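Local coordinates for protein putative glucoamylase (Bacteroides caccae ATCC 43185, PDB 4QT9) that is a putative glucoamylase with an alpha/alpha toroid fold, probably hydrolysing glycosidic bonds to release glucose from alpha-glucans, at residues 320-325 / 385-391. Sequence-based numbering, arbitrary orientation.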
# COMPACT_ATOMS: atom_id res chain seq x y z
N TYR A 320 3.48 -14.28 -0.45
CA TYR A 320 3.53 -15.71 -0.74
C TYR A 320 4.47 -16.37 0.21
O TYR A 320 5.46 -15.74 0.65
CB TYR A 320 4.01 -15.96 -2.18
CG TYR A 320 2.96 -15.72 -3.24
CD1 TYR A 320 1.69 -16.29 -3.14
CD2 TYR A 320 3.26 -14.99 -4.40
CE1 TYR A 320 0.72 -16.10 -4.13
CE2 TYR A 320 2.31 -14.83 -5.42
CZ TYR A 320 1.05 -15.39 -5.28
OH TYR A 320 0.13 -15.26 -6.28
N SER A 321 4.17 -17.61 0.58
CA SER A 321 5.03 -18.35 1.49
C SER A 321 5.24 -19.75 0.94
O SER A 321 4.52 -20.13 0.00
CB SER A 321 4.42 -18.39 2.89
OG SER A 321 5.36 -18.84 3.86
N VAL A 322 6.22 -20.50 1.50
CA VAL A 322 6.55 -21.87 1.07
C VAL A 322 5.27 -22.73 0.96
O VAL A 322 5.08 -23.39 -0.05
CB VAL A 322 7.61 -22.53 2.00
CG1 VAL A 322 8.11 -23.85 1.39
CG2 VAL A 322 8.79 -21.60 2.26
N ASP A 323 4.38 -22.68 1.96
CA ASP A 323 3.15 -23.47 1.95
C ASP A 323 1.89 -22.66 1.52
O ASP A 323 0.78 -23.08 1.85
CB ASP A 323 2.92 -24.14 3.32
CG ASP A 323 3.87 -25.30 3.61
OD1 ASP A 323 4.34 -25.95 2.64
OD2 ASP A 323 4.12 -25.56 4.81
N GLY A 324 2.07 -21.58 0.76
CA GLY A 324 0.96 -20.77 0.27
C GLY A 324 1.11 -19.25 0.35
O GLY A 324 1.69 -18.62 -0.54
N TYR A 325 0.49 -18.67 1.36
CA TYR A 325 0.49 -17.23 1.65
C TYR A 325 0.46 -17.08 3.14
O TYR A 325 -0.26 -17.82 3.80
CB TYR A 325 -0.72 -16.51 0.99
CG TYR A 325 -0.67 -15.00 1.14
CD1 TYR A 325 -1.16 -14.37 2.29
CD2 TYR A 325 -0.09 -14.21 0.16
CE1 TYR A 325 -1.08 -12.99 2.44
CE2 TYR A 325 -0.04 -12.82 0.29
CZ TYR A 325 -0.52 -12.21 1.44
OH TYR A 325 -0.46 -10.84 1.56
N TRP A 385 13.39 -22.21 -2.28
CA TRP A 385 12.12 -21.85 -2.86
C TRP A 385 12.24 -20.44 -3.45
O TRP A 385 12.36 -19.48 -2.70
CB TRP A 385 11.04 -21.97 -1.76
CG TRP A 385 9.67 -21.51 -2.16
CD1 TRP A 385 8.80 -22.16 -2.99
CD2 TRP A 385 9.01 -20.31 -1.73
NE1 TRP A 385 7.62 -21.43 -3.09
CE2 TRP A 385 7.73 -20.31 -2.31
CE3 TRP A 385 9.38 -19.25 -0.88
CZ2 TRP A 385 6.82 -19.25 -2.12
CZ3 TRP A 385 8.48 -18.21 -0.68
CH2 TRP A 385 7.22 -18.21 -1.31
N TYR A 386 12.30 -20.33 -4.78
CA TYR A 386 12.46 -19.05 -5.50
C TYR A 386 11.33 -18.87 -6.55
O TYR A 386 11.57 -18.97 -7.75
CB TYR A 386 13.86 -18.97 -6.15
CG TYR A 386 14.99 -19.03 -5.15
CD1 TYR A 386 15.41 -17.89 -4.47
CD2 TYR A 386 15.67 -20.23 -4.90
CE1 TYR A 386 16.43 -17.94 -3.52
CE2 TYR A 386 16.72 -20.29 -3.96
CZ TYR A 386 17.10 -19.14 -3.29
OH TYR A 386 18.14 -19.15 -2.39
N PRO A 387 10.08 -18.59 -6.09
CA PRO A 387 8.98 -18.44 -7.04
C PRO A 387 9.14 -17.24 -7.98
O PRO A 387 9.55 -16.16 -7.56
CB PRO A 387 7.74 -18.27 -6.15
CG PRO A 387 8.28 -17.72 -4.87
CD PRO A 387 9.61 -18.42 -4.70
N GLN A 388 8.83 -17.44 -9.23
CA GLN A 388 8.92 -16.38 -10.21
C GLN A 388 7.53 -15.75 -10.30
O GLN A 388 6.83 -15.85 -11.31
CB GLN A 388 9.46 -16.93 -11.54
CG GLN A 388 10.80 -17.65 -11.34
CD GLN A 388 11.58 -17.78 -12.61
OE1 GLN A 388 11.03 -17.98 -13.70
NE2 GLN A 388 12.91 -17.75 -12.48
N ARG A 389 7.10 -15.15 -9.15
CA ARG A 389 5.76 -14.59 -8.98
C ARG A 389 5.81 -13.23 -8.34
O ARG A 389 6.72 -12.92 -7.56
CB ARG A 389 4.88 -15.54 -8.13
CG ARG A 389 4.63 -16.89 -8.85
CD ARG A 389 4.02 -17.96 -7.99
NE ARG A 389 3.59 -19.08 -8.82
CZ ARG A 389 2.76 -20.05 -8.44
NH1 ARG A 389 2.26 -20.06 -7.20
NH2 ARG A 389 2.40 -21.00 -9.29
N TYR A 390 4.85 -12.40 -8.73
CA TYR A 390 4.66 -11.05 -8.23
C TYR A 390 3.27 -10.84 -7.71
O TYR A 390 2.33 -11.49 -8.16
CB TYR A 390 4.87 -10.03 -9.34
CG TYR A 390 6.23 -10.07 -9.98
CD1 TYR A 390 7.32 -9.45 -9.38
CD2 TYR A 390 6.42 -10.69 -11.22
CE1 TYR A 390 8.57 -9.44 -9.99
CE2 TYR A 390 7.67 -10.68 -11.83
CZ TYR A 390 8.74 -10.04 -11.22
OH TYR A 390 9.96 -9.99 -11.83
N LEU A 391 3.13 -9.86 -6.78
CA LEU A 391 1.85 -9.36 -6.26
C LEU A 391 1.88 -7.86 -6.38
O LEU A 391 2.86 -7.24 -5.94
CB LEU A 391 1.59 -9.76 -4.79
CG LEU A 391 1.40 -11.24 -4.49
CD1 LEU A 391 1.40 -11.45 -2.99
CD2 LEU A 391 0.09 -11.75 -5.09
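The indole of W385 lies against the tight beta-hairpin of strands 318-321 and 324-327, which are joined by a type I turn from S321 to G324 in this alpha/alpha toroid protein. V322 CA stands 4.0 Å from the centroid of the six-membered ring of W385 and only 13° off its normal, a CH-pi contact over the face, while P387 CD covers the opposite face, 3.5 Å above the plane. The indole is thus sandwiched between V322 of the turn and P387 of its own segment. With W385 CG anti to the backbone N (chi1 175°), the ring extends far enough for CZ2 to come within 3.2 Å of S321 O, a close contact; that carbonyl takes its turn hydrogen bond from G324 N. Y320 O lies at the ring edge, 3.6 Å from W385 CH2. A serine in place of W385 would probably open a gap between the turn and P387, leaving V322 without its aromatic platform.

No hydrogen bond joins the two segments. Y320 CE2 meets R389 CB at 3.8 Å, the two side chains crossing at about a right angle; the phenol OH is anchored by hydrogen bonds to H52 and R50. From L391, immediately before helix 392-406, CD2 lies 3.7 Å from Y320 OH, whereas CD1 sits over the rim of one Y320 face and also meets the in-plane edge of the Y325 ring, 3.8 Å from Y325 CE2.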